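Local coordinates for GDP-perosamine synthase (Caulobacter crescentus, PDB 3BN1), which catalyses the pyridoxal phosphate-dependent transfer of an amino group from L-glutamate to GDP-4-keto-6-deoxy-D-mannose, giving GDP-perosamine for the bacterial O-antigen, at residues Arg302-Val305 / Ile306-Leu309; Asp141-Pro144 / Ile145-Val148; Asp203-Ala206 / Ala207-Leu211; Asp22-Leu25 / Glu26-Thr30. All blocks are in the same frame, centred on the assembly; numbering follows the deposited sequence.

Contact 1 of 4, residues Arg302-Val305 / Ile306-Leu309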
# COMPACT_ATOMS: atom_id res chain seq x y z
N ARG A 302 3.68 -16.16 -30.97
CA ARG A 302 2.89 -15.12 -30.27
C ARG A 302 3.76 -13.90 -29.90
O ARG A 302 3.34 -12.71 -30.02
CB ARG A 302 2.17 -15.80 -29.07
CG ARG A 302 1.08 -15.05 -28.35
CD ARG A 302 1.53 -13.91 -27.40
NE ARG A 302 2.70 -14.26 -26.58
CZ ARG A 302 2.69 -15.10 -25.55
NH1 ARG A 302 3.81 -15.32 -24.89
NH2 ARG A 302 1.54 -15.64 -25.13
N ASP A 303 4.99 -14.12 -29.43
CA ASP A 303 5.79 -12.96 -29.09
C ASP A 303 6.13 -12.10 -30.29
O ASP A 303 6.19 -10.86 -30.19
CB ASP A 303 7.04 -13.31 -28.27
CG ASP A 303 6.67 -13.92 -26.93
OD1 ASP A 303 5.50 -13.84 -26.53
OD2 ASP A 303 7.54 -14.52 -26.27
N GLN A 304 6.29 -12.77 -31.43
CA GLN A 304 6.62 -12.03 -32.66
C GLN A 304 5.41 -11.16 -33.13
O GLN A 304 5.59 -10.05 -33.55
CB GLN A 304 7.03 -12.99 -33.77
CG GLN A 304 7.66 -12.28 -34.97
CD GLN A 304 8.88 -11.41 -34.55
OE1 GLN A 304 9.80 -11.92 -33.95
NE2 GLN A 304 8.85 -10.10 -34.85
N VAL A 305 4.19 -11.69 -33.07
CA VAL A 305 2.98 -10.95 -33.40
C VAL A 305 2.88 -9.71 -32.54
O VAL A 305 2.60 -8.64 -33.05
CB VAL A 305 1.72 -11.83 -33.07
CG1 VAL A 305 0.43 -10.98 -33.03
CG2 VAL A 305 1.63 -13.02 -34.06
N ILE A 306 3.20 -9.83 -31.24
CA ILE A 306 3.12 -8.65 -30.35
C ILE A 306 4.14 -7.64 -30.86
O ILE A 306 3.85 -6.45 -31.00
CB ILE A 306 3.44 -9.00 -28.85
CG1 ILE A 306 2.25 -9.69 -28.17
CG2 ILE A 306 3.67 -7.73 -28.07
CD1 ILE A 306 2.63 -10.60 -26.96
N LYS A 307 5.32 -8.12 -31.22
CA LYS A 307 6.27 -7.14 -31.74
C LYS A 307 5.79 -6.57 -33.04
O LYS A 307 6.03 -5.41 -33.32
CB LYS A 307 7.63 -7.78 -32.03
CG LYS A 307 8.15 -8.36 -30.74
CD LYS A 307 9.45 -9.04 -30.92
CE LYS A 307 9.97 -9.66 -29.63
NZ LYS A 307 10.89 -10.80 -29.99
N ASP A 308 5.19 -7.38 -33.90
CA ASP A 308 4.79 -6.78 -35.16
C ASP A 308 3.65 -5.80 -35.01
O ASP A 308 3.56 -4.78 -35.71
CB ASP A 308 4.45 -7.87 -36.15
CG ASP A 308 5.64 -8.77 -36.44
OD1 ASP A 308 6.83 -8.40 -36.22
OD2 ASP A 308 5.39 -9.89 -36.94
N LEU A 309 2.76 -6.09 -34.08
CA LEU A 309 1.64 -5.18 -33.85
C LEU A 309 2.21 -3.88 -33.34
O LEU A 309 1.80 -2.80 -33.72
CB LEU A 309 0.65 -5.78 -32.82
CG LEU A 309 -0.09 -7.06 -33.26
CD1 LEU A 309 -0.81 -7.81 -32.18
CD2 LEU A 309 -1.12 -6.69 -34.37

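Contact 2 of 4, residues Asp141-Pro144 / Ile145-Val148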
# COMPACT_ATOMS: atom_id res chain seq x y z
N ASP A 141 -16.44 -21.06 -13.18
CA ASP A 141 -17.63 -21.86 -12.95
C ASP A 141 -17.82 -22.12 -11.46
O ASP A 141 -17.43 -23.17 -10.92
CB ASP A 141 -17.57 -23.17 -13.73
CG ASP A 141 -18.97 -23.79 -13.94
OD1 ASP A 141 -20.01 -23.19 -13.57
OD2 ASP A 141 -19.06 -24.87 -14.54
N MET A 142 -18.40 -21.12 -10.82
CA MET A 142 -18.54 -21.10 -9.37
C MET A 142 -19.27 -22.18 -8.63
O MET A 142 -18.83 -22.65 -7.60
CB MET A 142 -18.94 -19.72 -8.85
CG MET A 142 -17.94 -18.65 -9.21
SD MET A 142 -16.29 -18.96 -8.45
CE MET A 142 -16.65 -18.98 -6.64
N ASP A 143 -20.38 -22.61 -9.21
CA ASP A 143 -21.15 -23.60 -8.51
C ASP A 143 -20.35 -24.87 -8.27
O ASP A 143 -20.24 -25.34 -7.14
CB ASP A 143 -22.48 -23.77 -9.25
CG ASP A 143 -23.47 -22.62 -8.99
OD1 ASP A 143 -23.18 -21.75 -8.12
OD2 ASP A 143 -24.54 -22.61 -9.65
N PRO A 144 -19.73 -25.45 -9.27
CA PRO A 144 -18.98 -26.67 -8.97
C PRO A 144 -17.84 -26.42 -7.96
O PRO A 144 -17.45 -27.29 -7.19
CB PRO A 144 -18.36 -27.07 -10.34
CG PRO A 144 -18.99 -26.22 -11.32
CD PRO A 144 -20.03 -25.33 -10.71
N ILE A 145 -17.26 -25.23 -8.03
CA ILE A 145 -16.13 -24.95 -7.20
C ILE A 145 -16.64 -24.82 -5.75
O ILE A 145 -16.00 -25.25 -4.77
CB ILE A 145 -15.49 -23.62 -7.68
CG1 ILE A 145 -14.94 -23.71 -9.10
CG2 ILE A 145 -14.52 -23.07 -6.61
CD1 ILE A 145 -14.27 -22.40 -9.57
N LEU A 146 -17.77 -24.14 -5.59
CA LEU A 146 -18.38 -23.97 -4.27
C LEU A 146 -18.83 -25.35 -3.78
O LEU A 146 -18.69 -25.69 -2.57
CB LEU A 146 -19.57 -23.01 -4.33
CG LEU A 146 -19.16 -21.54 -4.57
CD1 LEU A 146 -20.39 -20.72 -4.83
CD2 LEU A 146 -18.46 -20.98 -3.29
N GLU A 147 -19.29 -26.18 -4.72
CA GLU A 147 -19.69 -27.54 -4.34
C GLU A 147 -18.51 -28.29 -3.68
O GLU A 147 -18.66 -28.85 -2.57
CB GLU A 147 -20.30 -28.31 -5.52
CG GLU A 147 -20.95 -29.67 -5.15
CD GLU A 147 -19.95 -30.79 -4.77
OE1 GLU A 147 -18.84 -30.88 -5.35
OE2 GLU A 147 -20.27 -31.64 -3.90
N VAL A 148 -17.34 -28.27 -4.33
CA VAL A 148 -16.17 -28.96 -3.75
C VAL A 148 -15.75 -28.35 -2.40
O VAL A 148 -15.53 -29.07 -1.40
CB VAL A 148 -15.00 -28.94 -4.76
CG1 VAL A 148 -13.72 -29.52 -4.15
CG2 VAL A 148 -15.39 -29.73 -5.95
O HOH W 1 -18.35 -30.10 -7.90

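Contact 3 of 4, residues Asp203-Ala206 / Ala207-Leu211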
# COMPACT_ATOMS: atom_id res chain seq x y z
N ASP A 203 -19.88 -10.36 8.79
CA ASP A 203 -19.57 -9.17 9.59
C ASP A 203 -18.26 -9.30 10.32
O ASP A 203 -17.56 -8.35 10.60
CB ASP A 203 -20.60 -8.97 10.70
CG ASP A 203 -21.99 -8.59 10.21
OD1 ASP A 203 -22.24 -8.39 9.01
OD2 ASP A 203 -22.87 -8.49 11.07
N ASP A 204 -17.94 -10.49 10.77
CA ASP A 204 -16.76 -10.53 11.57
C ASP A 204 -15.51 -10.47 10.71
O ASP A 204 -14.48 -9.95 11.13
CB ASP A 204 -16.81 -11.77 12.46
CG ASP A 204 -17.82 -11.64 13.64
OD1 ASP A 204 -18.70 -10.75 13.65
OD2 ASP A 204 -17.74 -12.46 14.59
N LEU A 205 -15.60 -11.07 9.53
CA LEU A 205 -14.46 -11.05 8.66
C LEU A 205 -14.26 -9.61 8.25
O LEU A 205 -13.14 -9.16 8.16
CB LEU A 205 -14.70 -11.93 7.44
CG LEU A 205 -13.45 -12.29 6.64
CD1 LEU A 205 -12.49 -13.31 7.31
CD2 LEU A 205 -13.99 -12.85 5.33
N ALA A 206 -15.34 -8.88 7.99
CA ALA A 206 -15.15 -7.52 7.56
C ALA A 206 -14.48 -6.73 8.67
O ALA A 206 -13.63 -5.88 8.41
CB ALA A 206 -16.49 -6.87 7.15
N ALA A 207 -14.90 -6.93 9.93
CA ALA A 207 -14.34 -6.14 11.04
C ALA A 207 -12.84 -6.41 11.18
O ALA A 207 -12.02 -5.50 11.34
CB ALA A 207 -15.03 -6.53 12.33
N LYS A 208 -12.50 -7.69 11.09
CA LYS A 208 -11.10 -8.08 11.24
C LYS A 208 -10.27 -7.43 10.11
O LYS A 208 -9.13 -7.05 10.31
CB LYS A 208 -11.02 -9.59 11.08
CG LYS A 208 -10.44 -10.37 12.23
CD LYS A 208 -11.17 -11.73 12.40
CE LYS A 208 -11.97 -12.18 11.15
NZ LYS A 208 -12.76 -13.47 11.25
N MET A 209 -10.86 -7.37 8.92
CA MET A 209 -10.26 -6.78 7.74
C MET A 209 -10.08 -5.29 8.02
O MET A 209 -9.00 -4.75 7.73
CB MET A 209 -11.13 -7.02 6.52
CG MET A 209 -11.03 -8.43 5.90
SD MET A 209 -12.41 -8.70 4.72
CE MET A 209 -12.12 -10.42 4.14
N ARG A 210 -11.10 -4.61 8.58
CA ARG A 210 -10.89 -3.20 8.87
C ARG A 210 -9.83 -3.02 9.97
O ARG A 210 -9.01 -2.08 9.92
CB ARG A 210 -12.19 -2.45 9.19
CG ARG A 210 -13.40 -2.93 8.39
CD ARG A 210 -14.41 -1.79 8.16
NE ARG A 210 -15.47 -2.09 7.18
CZ ARG A 210 -15.50 -1.59 5.94
NH1 ARG A 210 -16.50 -1.95 5.15
NH2 ARG A 210 -14.58 -0.73 5.48
N LEU A 211 -9.82 -3.94 10.93
CA LEU A 211 -8.82 -3.91 12.01
C LEU A 211 -7.38 -3.95 11.44
O LEU A 211 -6.52 -3.11 11.78
CB LEU A 211 -9.02 -5.11 12.94
CG LEU A 211 -8.04 -5.01 14.14
CD1 LEU A 211 -8.17 -3.77 15.01
CD2 LEU A 211 -8.28 -6.26 14.97

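Contact 4 of 4, residues Asp22-Leu25 / Glu26-Thr30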
# COMPACT_ATOMS: atom_id res chain seq x y z
N ASP A 22 -13.97 16.71 -10.50
CA ASP A 22 -14.77 17.38 -9.47
C ASP A 22 -14.55 16.83 -8.05
O ASP A 22 -14.26 17.60 -7.13
CB ASP A 22 -16.26 17.53 -9.88
CG ASP A 22 -17.17 17.91 -8.70
OD1 ASP A 22 -17.10 19.04 -8.16
OD2 ASP A 22 -18.02 17.08 -8.30
N TYR A 23 -14.72 15.52 -7.87
CA TYR A 23 -14.59 14.92 -6.54
C TYR A 23 -13.18 15.10 -5.98
O TYR A 23 -12.98 15.47 -4.81
CB TYR A 23 -14.98 13.45 -6.61
CG TYR A 23 -16.44 13.16 -6.89
CD1 TYR A 23 -17.34 14.17 -7.15
CD2 TYR A 23 -16.92 11.86 -6.94
CE1 TYR A 23 -18.67 13.87 -7.40
CE2 TYR A 23 -18.21 11.57 -7.24
CZ TYR A 23 -19.11 12.59 -7.43
OH TYR A 23 -20.45 12.35 -7.66
N VAL A 24 -12.17 14.90 -6.82
CA VAL A 24 -10.82 15.11 -6.37
C VAL A 24 -10.57 16.55 -5.93
O VAL A 24 -10.01 16.80 -4.84
CB VAL A 24 -9.82 14.67 -7.46
CG1 VAL A 24 -8.46 15.19 -7.03
CG2 VAL A 24 -9.85 13.10 -7.50
N LEU A 25 -10.97 17.49 -6.77
CA LEU A 25 -10.80 18.91 -6.44
C LEU A 25 -11.45 19.20 -5.08
O LEU A 25 -10.98 20.03 -4.28
CB LEU A 25 -11.43 19.76 -7.54
CG LEU A 25 -10.45 20.03 -8.69
CD1 LEU A 25 -11.11 20.97 -9.70
CD2 LEU A 25 -9.03 20.58 -8.24
N GLU A 26 -12.56 18.54 -4.81
CA GLU A 26 -13.21 18.75 -3.51
C GLU A 26 -12.30 18.27 -2.39
O GLU A 26 -12.23 18.92 -1.32
CB GLU A 26 -14.55 18.02 -3.43
CG GLU A 26 -15.23 18.23 -2.07
CD GLU A 26 -16.41 17.28 -1.84
OE1 GLU A 26 -17.16 17.06 -2.82
OE2 GLU A 26 -16.52 16.73 -0.71
N CYS A 27 -11.61 17.15 -2.61
CA CYS A 27 -10.75 16.65 -1.52
C CYS A 27 -9.66 17.68 -1.32
O CYS A 27 -9.24 17.90 -0.22
CB CYS A 27 -10.05 15.31 -1.80
SG CYS A 27 -11.11 13.90 -2.11
N MET A 28 -9.14 18.20 -2.42
CA MET A 28 -8.05 19.14 -2.27
C MET A 28 -8.56 20.43 -1.58
O MET A 28 -7.84 21.11 -0.81
CB MET A 28 -7.61 19.61 -3.69
CG MET A 28 -6.99 18.61 -4.65
SD MET A 28 -5.59 17.69 -3.83
CE MET A 28 -4.35 19.02 -3.88
N ASP A 29 -9.74 20.86 -1.99
CA ASP A 29 -10.24 22.15 -1.50
C ASP A 29 -10.65 22.07 -0.06
O ASP A 29 -10.63 23.07 0.64
CB ASP A 29 -11.40 22.63 -2.39
CG ASP A 29 -10.90 23.23 -3.69
OD1 ASP A 29 -9.72 23.65 -3.69
OD2 ASP A 29 -11.65 23.26 -4.69
N THR A 30 -11.05 20.89 0.39
CA THR A 30 -11.43 20.72 1.79
C THR A 30 -10.29 20.20 2.65
O THR A 30 -10.43 20.10 3.84
CB THR A 30 -12.55 19.71 1.92
OG1 THR A 30 -12.22 18.56 1.12
CG2 THR A 30 -13.86 20.37 1.44

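Contact 1 of 4, residues Arg302-Val305 / Ile306-Leu309
D308 N donates to Q304 O at 2.7 Å, the shortest sound polar bond here and one rung of helix 302-311. The same two residues meet again through their side chains: Q304 NE2 gives a hydrogen to D308 OD1 over 3.0 Å, a fairly straight bond. D308 OD1 lies in the amide plane of Q304, yet the amide reaches it from above the carboxylate plane, the two flat groups being turned 41° apart. A bend at chi2 of Q304 (56°) swings the amide round to this position.

At the start of the helix, R302 takes hold of its neighbour side-on. Its NE and NH1 both end on D303 OD1, each at 2.8 Å, and the oxygen lies in the guanidinium plane. NH2 goes instead to the carbonyl oxygens of G344 and G347. I306 runs alongside R302, its CD1 3.5 Å from R302 CD. On the buried flank V305 CG1 touches L309 CD1 at 3.5 Å, next to L348 and V371.

With NE, NH1 and NH2 all bonded, the buried guanidinium is fixed in its rotation; D303 probably offsets its charge, and the helix start is tied to the junction of helix 338-346 and strand 347-350.

Contact 2 of 4, residues Asp141-Pro144 / Ile145-Val148
M142, the first residue of helix 142-151, touches I145 and L146, three and four positions on: its SD is 4.1 Å from I145 CD1, and its CE is 4.1 Å from L146 CG. The methionine chain is bent at both chi2 and chi3 (-63° and -59°), which curls the methyl back toward the leucine. I145 CG1 also comes to 3.1 Å from D141 O, so the isoleucine is pressed close against the residue just before the helix.

The i to i+4 bonds from L146 N to M142 O and from E147 N to D143 O, both 2.7 Å, fix M142 one turn from L146. P144 O serves two donors, V148 N at 3.0 Å and a water, and that water also donates to E147 OE1 at 2.7 Å.

Farther out, V156 of the following strand backs M142 and L146, as suits the helix of a beta-alpha-beta unit. E147 is salt-bridged to R151 and D143 to R169, while the Y168 hydroxyl is hydrogen-bonded to both D141 OD1 and D143 N.

The Y168 hydroxyl thus takes up the first-turn N-H of D143, while P144 has none that would need a partner. Near the positive end of the helix the carboxylates of D141 and D143 are probably stabilised, together with R169 for D143.

Contact 3 of 4, residues Asp203-Ala206 / Ala207-Leu211
Four successive i to i+4 bonds, from A207 N to D203 O through to R210 N to A206 O, form an unbroken run, so the two segments are consecutive turns of one regular alpha helix. The last of them is the shortest, R210 N lying 2.8 Å from A206 O.

The side chains sort themselves by face. L205 and M209 make the apolar one, with M209 CE only 3.3 Å from L205 CD2, closer than two carbons usually come. M209 is extended past CG (chi2 166°, chi3 -179°), and its straight chain runs back past L205 O to set the terminal methyl against the leucine branch. A206 adds its CB to the same buried region.

That face lies on the large mixed sheet of the fold, in keeping with the aspartate aminotransferase type of architecture: A206 touches H55, I57 and T200, M209 touches I57 and I198, and A69 and A72 of helix 62-72 close in on M209.

At one margin R210 leaves the helix with its CG 3.0 Å from A206 O and stretches out in an extended chain. Its NH1 is bonded to the carbonyl of A56 and its NH2 is salt-bridged to E44. D203, at the start of the helix, is salt-bridged through OD1 to K54 and hydrogen-bonded by the same oxygen to H55.

The exposed flank carries K208, which folds back so that its CE lies 3.4 Å from D204 O; its NZ stays 6.1 Å from D204 OD2, too far for a salt bridge.

Contact 4 of 4, residues Asp22-Leu25 / Glu26-Thr30
V24 and M28 sit one turn apart on the packed side of helix 20-30, with V24 CG1 4.4 Å from M28 CG. V24 O accepts M28 N at 2.9 Å and a weak second bond from C27 N, which donates better to Y23 O. C27 tucks in beside them, its CB 3.4 Å from V24 O and its SG, set beside its own backbone N (chi1 -60°), 3.6 Å from Y23 O. The layer beyond comes from both chains of the homodimer. I241 and I237 of helix 236-247 meet V24 and M28, and V24 of the second subunit packs against both V24 and M28.

The margins are looser. Along one, E26 sends an extended chain to R38, passing F39, and is salt-bridged to that arginine, which also forms a cation-pi pair with the ring of Y23. Along the margin facing the second subunit, L25 O accepts D29 N at 2.7 Å, while the L25 side chain meets R21 of that subunit. D29 keeps its CB 3.2 Å from L25 O. The solvent side proper is that of the exposed residues, D22 and D29 among them.

Any repulsion between D22 OD2 and E26 OE1, 5.5 Å apart, is probably slight, with R38 bonded to E26. The chemistry is thus divided: hydrocarbon meets hydrocarbon where the V24 side chains of the two subunits pack, and beside it D29 OD1 reaches across the dimer interface to a salt bridge with R21 NE of the second subunit.

Overall arrangement
From the N terminus the order is contact 4, contact 2, contact 3, contact 1, strictly in series: each closes one or two turns of its own helix, and none nests within or crosses another. Contact 4 lies on the helix that meets the second subunit. Contacts 2 and 3, centres about 25 Å apart, belong to helices packed on strands of the large mixed sheet, at 155-159 and at 55-59 with 196-200. Contact 1 comes last, in the helix beside strands 317-318 and 347-350 of the four-stranded antiparallel sheet and helix 358-371, with its centre about 46 Å from that of contact 3, on the opposite side of the chain's centre. No two of the four touch.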